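Long-range contacts in CS1 fimbrial subunit A (Escherichia coli, PDB 4HJI), which builds fimbriae, the polar filaments with which the bacterium colonizes the epithelium of specific host organs: residues N56-T61 and N119-T124; G67-L72 and G103-S108; N93-P98 and S123-S128; L86-S91 and I129-T134. All coordinates share one frame; numbering follows the deposited sequence.

How the contacts relate
All four contacts join neighbouring antiparallel strands, and all are partly buried. Contacts 1, 3 and 4 share strand 119-131: contact 1 pairs its start with strand 49-61, while contacts 3 and 4 zip its later part to strand 87-94. Contact 2 instead joins strand 68-80 to the short strand 104-106. Contact 3 lies nearest the middle of the chain, its F94 ring meeting V59 of contact 1 and I106 of contact 2; contacts 1 and 4 sit on opposite sides of the centre. Regular backbone pairing rules contact 2, whereas a serine hydroxyl in contact 1, a turn and a water in contact 3 and a proline in contact 4 modify the ladder.

Contact 1: residues N56-T61 and N119-T124; sequences NTVVHT and NKVSST
The hydroxyl of S122 is held from both strands: V59 N donates to S122 OG over 2.8 Å in a nearly straight bond (171°), while S122 OG itself donates to the carbonyl of the next residue, S123 O, at 2.8 Å. The torsion puts it there, chi1 74° setting OG between the backbone N and the carbonyl carbon of S122. The backbone completes the pairing, S122 N reaching V59 O at 2.9 Å in the carbonyl plane. A side chain thus receives the V59 N-H that a strand carbonyl would take in a regular ladder. Beyond it the ladder is ordinary: H60 faces V121 as a non-hydrogen-bonded pair, T61 N donates to K120 O at 3.1 Å, and the return bond from K120 N to T61 O is weak. One V58 methyl, CG1, lies against the carbonyl S122 O (3.4 Å). On the same face of the sheet as the H60 ring, V121 CG2 sits over the ring centre as a CH-pi contact, 3.9 Å from the centroid, though V121 has two modelled conformers and the fit is doubtful to that extent. Beyond S122, toward the other end of the contact, the strands meet again where T57 OG1 and the T57 backbone bond to Q125, and T124 CA approaches T57 O at 3.4 Å. H60 pairs with V121 but T57 with Q125, so strand 119-131 carries one extra residue between these pairs: an irregular, bulge-like break in an antiparallel strand pair of the immunoglobulin-like fold of chaperone-usher pilins.

Contact 2: residues G67-L72 and G103-S108; sequences GVVVKL and GITIDS
V68 and I106 form a hydrogen-bonded antiparallel pair, I106 N giving a nearly linear bond to V68 O (2.8 Å, 173°) and V68 N a longer one to I106 O (3.1 Å). The pattern repeats two residues on, where V70 N meets I104 O at 2.8 Å in the carbonyl plane and I104 N returns to V70 O at 3.0 Å, tilted from the plane of the V70 carbonyl. The face bearing V68, V70, I104 and I106 is the close-packed one. V70 CG2 and I106 CD1 touch at 3.7 Å; chi1 -169° puts CG1 of V70 opposite the backbone N and leaves CG2 anti to the carbonyl carbon, facing I106. F94 packs on V70 and I106, and L99 on V70 and I104. The opposite face is more open: V69 CG2 meets the T105 hydroxyl oxygen OG1 (3.6 Å), an apolar-polar contact, T105 is exposed, and the K71 chain leads away after its CB has met G103 CA. At the far end G67 CA lies 3.3 Å from I106 O, and D107 leaves the strand to act as N-cap of helix 108-111, its OD1 bonding N109 N. Four backbone bonds therefore fix the register, while the side chains divide the strand pair into an apolar face and a mixed, more solvent-accessible one.

Contact 3: residues N93-P98 and S123-S128; sequences NFAGKP and STQKLS
The F94 ring meets Q125 obliquely, CE2 of the ring lying 3.8 Å from Q125 CB, and the ring and amide planes are turned 61° apart. The methyl of A95, next in the chain, covers one face of the ring, 3.9 Å above its plane and offset toward the rim. K126 O and L127 CD1 approach the ring at a slant, L127 CD1 coming within 4.2 Å of F94 CD2. F94 and L127 share a face of the sheet; chi1 178° sets the ring opposite the backbone N, where T57, V59, I106 and L99 also pack against it. N93 pairs with S128 by two backbone bonds: N93 N to S128 O lies in the carbonyl plane, and S128 N to N93 O is 2.9 Å. The strand then folds back through a type I' turn from F94 to K97, the tight loop of a two-residue beta hairpin, closed by mutual backbone bonds between F94 and K97. At the turn A95 N donates to K126 O at 3.0 Å. The same carbonyl also receives a hydrogen from a water 2.9 Å away, and that water accepts from G96 N at 2.9 Å, so K126 O serves two donors and joins the turn to the neighbouring strand. K97 curls back to give NZ to A95 O (2.9 Å) and also forms a salt bridge with D110.

Contact 4: residues L86-S91 and I129-T134; sequences LQIPVS and IHADAT
V90 and A131 face each other as a non-hydrogen-bonded pair, and around them the apolar side chains meet: V90 CG1 touches I129 CG2 at 3.8 Å, and I88 CG2 reaches A131 CB at 4.0 Å. With chi1 near 171°, V90 CG1 lies anti to the backbone N, the branch that points at I129. L78 and F50 of neighbouring strands pack around this patch. Backbone bonds bracket it. On one side S91 N donates to H130 O from above the carbonyl plane, and H130 N answers to S91 O at 2.8 Å, a bent bond; S91 O also lies at the edge of the imidazole, near its plane. On the other side D132 N makes a straight bond to P89 O (3.0 Å). P89 has no N-H to return it, and its ring carbon CD rests 3.6 Å from D132 O instead. Further out, D132 OD1 takes T134 OG1 at 2.6 Å and T134 N at 3.0 Å, while D132 OD2 makes a salt bridge to R135. N49 OD1 accepts from A133 N. Strand 119-131 thus runs out into an Asx turn, beyond an antiparallel pairing of the kind that builds immunoglobulin-like pilin sheets.

Contact 1: residues N56-T61 and N119-T124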
loop_
_atom_site.group_PDB
_atom_site.type_symbol
_atom_site.label_atom_id
_atom_site.label_comp_id
_atom_site.label_asym_id
_atom_site.label_seq_id
_atom_site.Cartn_x
_atom_site.Cartn_y
_atom_site.Cartn_z
ATOM N N ASN A 56 8.046 -3.804 -4.987
ATOM C CA ASN A 56 9.353 -3.317 -4.583
ATOM C C ASN A 56 9.409 -1.808 -4.797
ATOM O O ASN A 56 9.159 -1.332 -5.903
ATOM C CB ASN A 56 10.448 -4.041 -5.383
ATOM C CG ASN A 56 10.438 -5.535 -5.137
ATOM O OD1 ASN A 56 10.159 -6.348 -6.041
ATOM N ND2 ASN A 56 10.736 -5.919 -3.916
ATOM N N THR A 57 9.719 -1.062 -3.738
ATOM C CA THR A 57 9.669 0.400 -3.772
ATOM C C THR A 57 10.931 1.016 -3.191
ATOM O O THR A 57 11.733 0.336 -2.557
ATOM C CB THR A 57 8.494 0.934 -2.939
ATOM O OG1 THR A 57 8.747 0.676 -1.548
ATOM C CG2 THR A 57 7.213 0.256 -3.327
ATOM N N VAL A 58 11.096 2.314 -3.408
ATOM C CA VAL A 58 12.116 3.098 -2.737
ATOM C C VAL A 58 11.522 4.431 -2.317
ATOM O O VAL A 58 10.644 4.955 -2.989
ATOM C CB VAL A 58 13.367 3.356 -3.607
ATOM C CG1 VAL A 58 14.135 2.062 -3.822
ATOM C CG2 VAL A 58 13.007 4.030 -4.934
ATOM N N VAL A 59 12.007 4.955 -1.189
ATOM C CA VAL A 59 11.610 6.251 -0.706
ATOM C C VAL A 59 12.611 7.292 -1.195
ATOM O O VAL A 59 13.819 7.113 -1.048
ATOM C CB VAL A 59 11.525 6.267 0.837
ATOM C CG1 VAL A 59 11.228 7.671 1.330
ATOM C CG2 VAL A 59 10.461 5.290 1.295
ATOM N N HIS A 60 12.092 8.370 -1.801
ATOM C CA HIS A 60 12.891 9.529 -2.173
ATOM C C HIS A 60 12.648 10.653 -1.193
ATOM O O HIS A 60 11.511 10.912 -0.836
ATOM C CB HIS A 60 12.489 10.056 -3.525
ATOM C CG HIS A 60 12.976 9.239 -4.659
ATOM N ND1 HIS A 60 13.600 9.800 -5.750
ATOM C CD2 HIS A 60 12.896 7.911 -4.905
ATOM C CE1 HIS A 60 13.921 8.846 -6.604
ATOM N NE2 HIS A 60 13.494 7.694 -6.123
ATOM N N THR A 61 13.707 11.312 -0.754
ATOM C CA THR A 61 13.542 12.442 0.140
ATOM C C THR A 61 14.512 13.550 -0.197
ATOM O O THR A 61 15.555 13.298 -0.802
ATOM C CB THR A 61 13.725 12.002 1.608
ATOM O OG1 THR A 61 13.478 13.103 2.495
ATOM C CG2 THR A 61 15.141 11.429 1.857
ATOM N N ASN A 119 19.558 14.636 -4.066
ATOM C CA ASN A 119 18.669 13.986 -3.130
ATOM C C ASN A 119 19.056 12.527 -2.896
ATOM O O ASN A 119 20.110 12.067 -3.336
ATOM C CB ASN A 119 17.221 14.170 -3.582
ATOM C CG ASN A 119 16.610 15.429 -3.015
ATOM O OD1 ASN A 119 15.396 15.596 -2.998
ATOM N ND2 ASN A 119 17.449 16.304 -2.516
ATOM N N LYS A 120 18.197 11.821 -2.175
ATOM C CA LYS A 120 18.581 10.629 -1.469
ATOM C C LYS A 120 17.499 9.590 -1.666
ATOM O O LYS A 120 16.311 9.924 -1.676
ATOM C CB LYS A 120 18.738 10.977 0.013
ATOM C CG LYS A 120 19.986 11.809 0.318
ATOM C CD LYS A 120 21.148 10.942 0.790
ATOM C CE LYS A 120 22.263 11.751 1.435
ATOM N NZ LYS A 120 22.613 12.988 0.685
ATOM N N VAL A 121 17.913 8.343 -1.877
ATOM C CA VAL A 121 16.971 7.266 -2.141
ATOM C C VAL A 121 17.259 6.111 -1.197
ATOM O O VAL A 121 18.417 5.757 -0.976
ATOM C CB VAL A 121 16.981 6.758 -3.630
ATOM C CG1 VAL A 121 15.783 5.872 -3.921
ATOM C CG2 VAL A 121 17.113 7.897 -4.625
ATOM N N SER A 122 16.195 5.525 -0.656
ATOM C CA SER A 122 16.318 4.425 0.303
ATOM C C SER A 122 16.715 3.132 -0.399
ATOM O O SER A 122 16.600 3.016 -1.616
ATOM C CB SER A 122 14.979 4.215 1.015
ATOM O OG SER A 122 14.047 3.597 0.141
ATOM N N SER A 123 17.186 2.150 0.365
ATOM C CA SER A 123 17.272 0.794 -0.154
ATOM C C SER A 123 15.850 0.284 -0.418
ATOM O O SER A 123 14.870 0.894 0.009
ATOM C CB SER A 123 17.975 -0.117 0.856
ATOM O OG SER A 123 17.290 -0.062 2.088
ATOM N N THR A 124 15.742 -0.849 -1.103
ATOM C CA THR A 124 14.435 -1.382 -1.471
ATOM C C THR A 124 13.598 -1.752 -0.249
ATOM O O THR A 124 14.085 -2.426 0.673
ATOM C CB THR A 124 14.567 -2.581 -2.434
ATOM O OG1 THR A 124 15.276 -2.154 -3.599
ATOM C CG2 THR A 124 13.222 -3.119 -2.841
#

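Contact 2: residues G67-L72 and G103-S108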
loop_
_atom_site.group_PDB
_atom_site.type_symbol
_atom_site.label_atom_id
_atom_site.label_comp_id
_atom_site.label_asym_id
_atom_site.label_seq_id
_atom_site.Cartn_x
_atom_site.Cartn_y
_atom_site.Cartn_z
ATOM N N GLY A 67 13.309 10.755 8.738
ATOM C CA GLY A 67 12.618 9.540 8.357
ATOM C C GLY A 67 11.336 9.882 7.628
ATOM O O GLY A 67 11.171 11.006 7.115
ATOM N N VAL A 68 10.428 8.922 7.554
ATOM C CA VAL A 68 9.120 9.178 6.952
ATOM C C VAL A 68 8.020 8.602 7.818
ATOM O O VAL A 68 8.214 7.593 8.494
ATOM C CB VAL A 68 8.986 8.645 5.506
ATOM C CG1 VAL A 68 9.993 9.355 4.620
ATOM C CG2 VAL A 68 9.130 7.129 5.439
ATOM N N VAL A 69 6.881 9.279 7.803
ATOM C CA VAL A 69 5.690 8.824 8.485
ATOM C C VAL A 69 4.771 8.302 7.415
ATOM O O VAL A 69 4.550 8.979 6.415
ATOM C CB VAL A 69 5.004 9.991 9.219
ATOM C CG1 VAL A 69 3.720 9.545 9.890
ATOM C CG2 VAL A 69 5.976 10.628 10.195
ATOM N N VAL A 70 4.254 7.098 7.616
ATOM C CA VAL A 70 3.431 6.424 6.627
ATOM C C VAL A 70 2.146 5.945 7.252
ATOM O O VAL A 70 2.150 5.332 8.332
ATOM C CB VAL A 70 4.145 5.212 6.037
ATOM C CG1 VAL A 70 3.396 4.693 4.819
ATOM C CG2 VAL A 70 5.564 5.599 5.653
ATOM N N LYS A 71 1.047 6.209 6.573
ATOM C CA LYS A 71 -0.254 5.780 7.036
ATOM C C LYS A 71 -1.184 5.577 5.861
ATOM O O LYS A 71 -0.824 5.907 4.729
ATOM C CB LYS A 71 -0.837 6.825 8.000
ATOM C CG LYS A 71 -1.163 8.144 7.333
ATOM C CD LYS A 71 -1.594 9.209 8.328
ATOM C CE LYS A 71 -2.132 10.408 7.571
ATOM N NZ LYS A 71 -2.372 11.611 8.398
ATOM N N LEU A 72 -2.361 5.023 6.136
ATOM C CA LEU A 72 -3.452 4.925 5.164
ATOM C C LEU A 72 -4.453 6.026 5.459
ATOM O O LEU A 72 -4.648 6.402 6.595
ATOM C CB LEU A 72 -4.157 3.577 5.277
ATOM C CG LEU A 72 -3.249 2.364 5.112
ATOM C CD1 LEU A 72 -3.946 1.070 5.532
ATOM C CD2 LEU A 72 -2.731 2.272 3.691
ATOM N N GLY A 103 -0.401 6.964 11.853
ATOM C CA GLY A 103 0.910 7.024 11.230
ATOM C C GLY A 103 1.944 6.237 11.995
ATOM O O GLY A 103 1.914 6.199 13.232
ATOM N N ILE A 104 2.828 5.577 11.248
ATOM C CA ILE A 104 4.038 5.006 11.812
ATOM C C ILE A 104 5.255 5.701 11.212
ATOM O O ILE A 104 5.250 6.098 10.042
ATOM C CB ILE A 104 4.109 3.468 11.639
ATOM C CG1 ILE A 104 4.357 3.024 10.198
ATOM C CG2 ILE A 104 2.839 2.816 12.172
ATOM C CD1 ILE A 104 4.678 1.546 10.110
ATOM N N THR A 105 6.287 5.859 12.032
ATOM C CA THR A 105 7.522 6.477 11.598
ATOM C C THR A 105 8.541 5.399 11.287
ATOM O O THR A 105 8.743 4.464 12.069
ATOM C CB THR A 105 8.096 7.437 12.647
ATOM O OG1 THR A 105 7.153 8.484 12.903
ATOM C CG2 THR A 105 9.401 8.047 12.145
ATOM N N ILE A 106 9.178 5.528 10.133
ATOM C CA ILE A 106 10.298 4.679 9.761
ATOM C C ILE A 106 11.552 5.546 9.848
ATOM O O ILE A 106 11.692 6.502 9.082
ATOM C CB ILE A 106 10.074 4.105 8.355
ATOM C CG1 ILE A 106 8.846 3.181 8.396
ATOM C CG2 ILE A 106 11.302 3.348 7.858
ATOM C CD1 ILE A 106 8.018 3.248 7.156
ATOM N N ASP A 107 12.433 5.236 10.805
ATOM C CA ASP A 107 13.647 6.028 11.040
ATOM C C ASP A 107 14.539 6.032 9.807
ATOM O O ASP A 107 14.611 5.036 9.078
ATOM C CB ASP A 107 14.458 5.474 12.222
ATOM C CG ASP A 107 15.656 6.361 12.588
ATOM O OD1 ASP A 107 16.810 6.026 12.227
ATOM O OD2 ASP A 107 15.458 7.404 13.253
ATOM N N SER A 108 15.238 7.146 9.600
ATOM C CA SER A 108 16.201 7.258 8.499
ATOM C C SER A 108 17.244 6.135 8.496
ATOM O O SER A 108 17.597 5.645 7.438
ATOM C CB SER A 108 16.879 8.632 8.495
ATOM O OG SER A 108 17.433 8.956 9.754
#

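Contact 3: residues N93-P98 and S123-S128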
loop_
_atom_site.group_PDB
_atom_site.type_symbol
_atom_site.label_atom_id
_atom_site.label_comp_id
_atom_site.label_asym_id
_atom_site.label_seq_id
_atom_site.Cartn_x
_atom_site.Cartn_y
_atom_site.Cartn_z
ATOM N N ASN A 93 1.208 -3.692 4.226
ATOM C CA ASN A 93 2.462 -3.680 4.980
ATOM C C ASN A 93 3.469 -2.859 4.194
ATOM O O ASN A 93 3.488 -2.911 2.968
ATOM C CB ASN A 93 3.065 -5.089 5.174
ATOM C CG ASN A 93 2.279 -5.981 6.112
ATOM O OD1 ASN A 93 1.097 -5.781 6.368
ATOM N ND2 ASN A 93 2.957 -6.975 6.659
ATOM N N PHE A 94 4.296 -2.106 4.900
ATOM C CA PHE A 94 5.358 -1.336 4.278
ATOM C C PHE A 94 6.611 -1.459 5.112
ATOM O O PHE A 94 6.563 -1.303 6.334
ATOM C CB PHE A 94 4.983 0.150 4.132
ATOM C CG PHE A 94 6.078 0.970 3.528
ATOM C CD1 PHE A 94 6.738 1.937 4.251
ATOM C CD2 PHE A 94 6.456 0.761 2.200
ATOM C CE1 PHE A 94 7.762 2.685 3.683
ATOM C CE2 PHE A 94 7.486 1.488 1.634
ATOM C CZ PHE A 94 8.143 2.450 2.365
ATOM N N ALA A 95 7.732 -1.759 4.458
ATOM C CA ALA A 95 9.001 -1.890 5.165
ATOM C C ALA A 95 8.878 -2.847 6.343
ATOM O O ALA A 95 9.492 -2.623 7.389
ATOM C CB ALA A 95 9.467 -0.516 5.644
ATOM N N GLY A 96 8.066 -3.900 6.189
ATOM C CA GLY A 96 7.923 -4.935 7.213
ATOM C C GLY A 96 7.063 -4.547 8.409
ATOM O O GLY A 96 7.070 -5.241 9.417
ATOM N N LYS A 97 6.333 -3.439 8.296
ATOM C CA LYS A 97 5.416 -2.959 9.334
ATOM C C LYS A 97 3.989 -2.824 8.752
ATOM O O LYS A 97 3.816 -2.343 7.642
ATOM C CB LYS A 97 5.900 -1.597 9.839
ATOM C CG LYS A 97 7.283 -1.632 10.480
ATOM C CD LYS A 97 8.229 -0.578 9.916
ATOM C CE LYS A 97 9.684 -0.846 10.313
ATOM N NZ LYS A 97 10.599 -0.616 9.138
ATOM N N PRO A 98 2.957 -3.246 9.502
ATOM C CA PRO A 98 1.583 -3.064 9.043
ATOM C C PRO A 98 1.200 -1.593 9.130
ATOM O O PRO A 98 1.572 -0.910 10.094
ATOM C CB PRO A 98 0.762 -3.913 10.034
ATOM C CG PRO A 98 1.578 -3.929 11.244
ATOM C CD PRO A 98 3.005 -3.963 10.784
ATOM N N SER A 123 17.186 2.150 0.365
ATOM C CA SER A 123 17.272 0.794 -0.154
ATOM C C SER A 123 15.850 0.284 -0.418
ATOM O O SER A 123 14.870 0.894 0.009
ATOM C CB SER A 123 17.975 -0.117 0.856
ATOM O OG SER A 123 17.290 -0.062 2.088
ATOM N N THR A 124 15.742 -0.849 -1.103
ATOM C CA THR A 124 14.435 -1.382 -1.471
ATOM C C THR A 124 13.598 -1.752 -0.249
ATOM O O THR A 124 14.085 -2.426 0.673
ATOM C CB THR A 124 14.567 -2.581 -2.434
ATOM O OG1 THR A 124 15.276 -2.154 -3.599
ATOM C CG2 THR A 124 13.222 -3.119 -2.841
ATOM N N GLN A 125 12.348 -1.291 -0.270
ATOM C CA GLN A 125 11.343 -1.563 0.741
ATOM C C GLN A 125 10.136 -2.240 0.112
ATOM O O GLN A 125 9.628 -1.826 -0.950
ATOM C CB GLN A 125 10.892 -0.285 1.423
ATOM C CG GLN A 125 12.021 0.631 1.864
ATOM C CD GLN A 125 12.896 0.035 2.953
ATOM O OE1 GLN A 125 14.087 0.356 3.047
ATOM N NE2 GLN A 125 12.324 -0.838 3.774
ATOM N N LYS A 126 9.648 -3.275 0.777
ATOM C CA LYS A 126 8.497 -4.007 0.291
ATOM C C LYS A 126 7.202 -3.308 0.679
ATOM O O LYS A 126 6.997 -2.968 1.841
ATOM C CB LYS A 126 8.534 -5.448 0.803
ATOM C CG LYS A 126 9.705 -6.210 0.226
ATOM C CD LYS A 126 9.805 -7.656 0.702
ATOM C CE LYS A 126 10.972 -8.350 0.013
ATOM N NZ LYS A 126 11.016 -8.035 -1.440
ATOM N N LEU A 127 6.341 -3.081 -0.309
ATOM C CA LEU A 127 4.976 -2.665 -0.086
ATOM C C LEU A 127 4.057 -3.810 -0.499
ATOM O O LEU A 127 4.040 -4.196 -1.669
ATOM C CB LEU A 127 4.670 -1.408 -0.911
ATOM C CG LEU A 127 3.221 -0.923 -0.869
ATOM C CD1 LEU A 127 2.805 -0.412 0.507
ATOM C CD2 LEU A 127 3.021 0.185 -1.888
ATOM N N SER A 128 3.311 -4.384 0.445
ATOM C CA SER A 128 2.446 -5.552 0.156
ATOM C C SER A 128 0.975 -5.299 0.490
ATOM O O SER A 128 0.653 -4.748 1.551
ATOM C CB SER A 128 2.919 -6.811 0.917
ATOM O OG SER A 128 3.397 -6.345 2.159
HETATM O O HOH W 1 6.407 -4.843 3.944
#

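Contact 4: residues L86-S91 and I129-T134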
loop_
_atom_site.group_PDB
_atom_site.type_symbol
_atom_site.label_atom_id
_atom_site.label_comp_id
_atom_site.label_asym_id
_atom_site.label_seq_id
_atom_site.Cartn_x
_atom_site.Cartn_y
_atom_site.Cartn_z
ATOM N N LEU A 86 -21.147 -6.185 0.764
ATOM C CA LEU A 86 -20.300 -7.364 0.873
ATOM C C LEU A 86 -18.828 -6.978 0.660
ATOM O O LEU A 86 -18.429 -6.576 -0.438
ATOM C CB LEU A 86 -20.737 -8.395 -0.157
ATOM C CG LEU A 86 -20.134 -9.774 0.006
ATOM C CD1 LEU A 86 -20.755 -10.442 1.221
ATOM C CD2 LEU A 86 -20.386 -10.594 -1.243
ATOM N N GLN A 87 -18.025 -7.108 1.712
ATOM C CA GLN A 87 -16.732 -6.443 1.777
ATOM C C GLN A 87 -15.616 -7.361 2.261
ATOM O O GLN A 87 -15.796 -8.145 3.214
ATOM C CB GLN A 87 -16.849 -5.210 2.669
ATOM C CG GLN A 87 -17.656 -4.065 2.059
ATOM C CD GLN A 87 -17.812 -2.876 2.996
ATOM O OE1 GLN A 87 -17.170 -2.807 4.041
ATOM N NE2 GLN A 87 -18.669 -1.941 2.627
ATOM N N ILE A 88 -14.457 -7.254 1.612
ATOM C CA ILE A 88 -13.263 -8.035 1.955
ATOM C C ILE A 88 -12.234 -7.067 2.535
ATOM O O ILE A 88 -11.827 -6.123 1.859
ATOM C CB ILE A 88 -12.653 -8.730 0.712
ATOM C CG1 ILE A 88 -13.668 -9.669 0.058
ATOM C CG2 ILE A 88 -11.367 -9.465 1.083
ATOM C CD1 ILE A 88 -13.227 -10.212 -1.289
ATOM N N PRO A 89 -11.807 -7.275 3.805
ATOM C CA PRO A 89 -10.830 -6.346 4.380
ATOM C C PRO A 89 -9.442 -6.482 3.752
ATOM O O PRO A 89 -9.049 -7.573 3.330
ATOM C CB PRO A 89 -10.797 -6.737 5.866
ATOM C CG PRO A 89 -11.153 -8.164 5.842
ATOM C CD PRO A 89 -12.152 -8.359 4.749
ATOM N N VAL A 90 -8.733 -5.363 3.648
ATOM C CA VAL A 90 -7.398 -5.339 3.048
ATOM C C VAL A 90 -6.408 -4.861 4.089
ATOM O O VAL A 90 -6.697 -3.903 4.825
ATOM C CB VAL A 90 -7.342 -4.381 1.833
ATOM C CG1 VAL A 90 -5.907 -4.181 1.324
ATOM C CG2 VAL A 90 -8.215 -4.900 0.697
ATOM N N SER A 91 -5.269 -5.555 4.159
ATOM C CA SER A 91 -4.131 -5.186 4.980
ATOM C C SER A 91 -3.002 -4.721 4.076
ATOM O O SER A 91 -2.837 -5.234 2.962
ATOM C CB SER A 91 -3.680 -6.399 5.809
ATOM O OG SER A 91 -4.647 -6.711 6.800
ATOM N N ILE A 129 0.104 -5.738 -0.414
ATOM C CA ILE A 129 -1.349 -5.591 -0.298
ATOM C C ILE A 129 -1.946 -6.989 -0.132
ATOM O O ILE A 129 -1.676 -7.859 -0.958
ATOM C CB ILE A 129 -1.922 -4.855 -1.540
ATOM C CG1 ILE A 129 -1.321 -3.456 -1.596
ATOM C CG2 ILE A 129 -3.446 -4.828 -1.499
ATOM C CD1 ILE A 129 -1.662 -2.705 -2.848
ATOM N N HIS A 130 -2.774 -7.161 0.899
ATOM C CA HIS A 130 -3.266 -8.476 1.408
ATOM C C HIS A 130 -4.791 -8.430 1.587
ATOM O O HIS A 130 -5.268 -8.085 2.684
ATOM C CB HIS A 130 -2.641 -8.861 2.774
ATOM C CG HIS A 130 -1.146 -8.816 2.815
ATOM N ND1 HIS A 130 -0.366 -9.906 2.510
ATOM C CD2 HIS A 130 -0.286 -7.805 3.098
ATOM C CE1 HIS A 130 0.909 -9.578 2.608
ATOM N NE2 HIS A 130 0.985 -8.312 2.968
ATOM N N ALA A 131 -5.561 -8.830 0.578
ATOM C CA ALA A 131 -7.025 -8.990 0.742
ATOM C C ALA A 131 -7.319 -10.313 1.425
ATOM O O ALA A 131 -6.913 -11.352 0.921
ATOM C CB ALA A 131 -7.738 -8.957 -0.587
ATOM N N ASP A 132 -8.030 -10.270 2.555
ATOM C CA ASP A 132 -8.309 -11.460 3.341
ATOM C C ASP A 132 -9.754 -11.960 3.206
ATOM O O ASP A 132 -10.666 -11.491 3.884
ATOM C CB ASP A 132 -8.015 -11.142 4.787
ATOM C CG ASP A 132 -8.280 -12.306 5.695
ATOM O OD1 ASP A 132 -8.518 -13.426 5.182
ATOM O OD2 ASP A 132 -8.257 -12.088 6.917
ATOM N N ALA A 133 -9.955 -12.921 2.312
ATOM C CA ALA A 133 -11.304 -13.384 2.017
ATOM C C ALA A 133 -11.829 -14.312 3.113
ATOM O O ALA A 133 -12.995 -14.686 3.098
ATOM C CB ALA A 133 -11.355 -14.046 0.640
ATOM N N THR A 134 -10.990 -14.675 4.078
ATOM C CA THR A 134 -11.510 -15.388 5.255
ATOM C C THR A 134 -12.301 -14.484 6.216
ATOM O O THR A 134 -12.976 -14.999 7.116
ATOM C CB THR A 134 -10.408 -16.102 6.053
ATOM O OG1 THR A 134 -9.647 -15.147 6.798
ATOM C CG2 THR A 134 -9.486 -16.871 5.133
#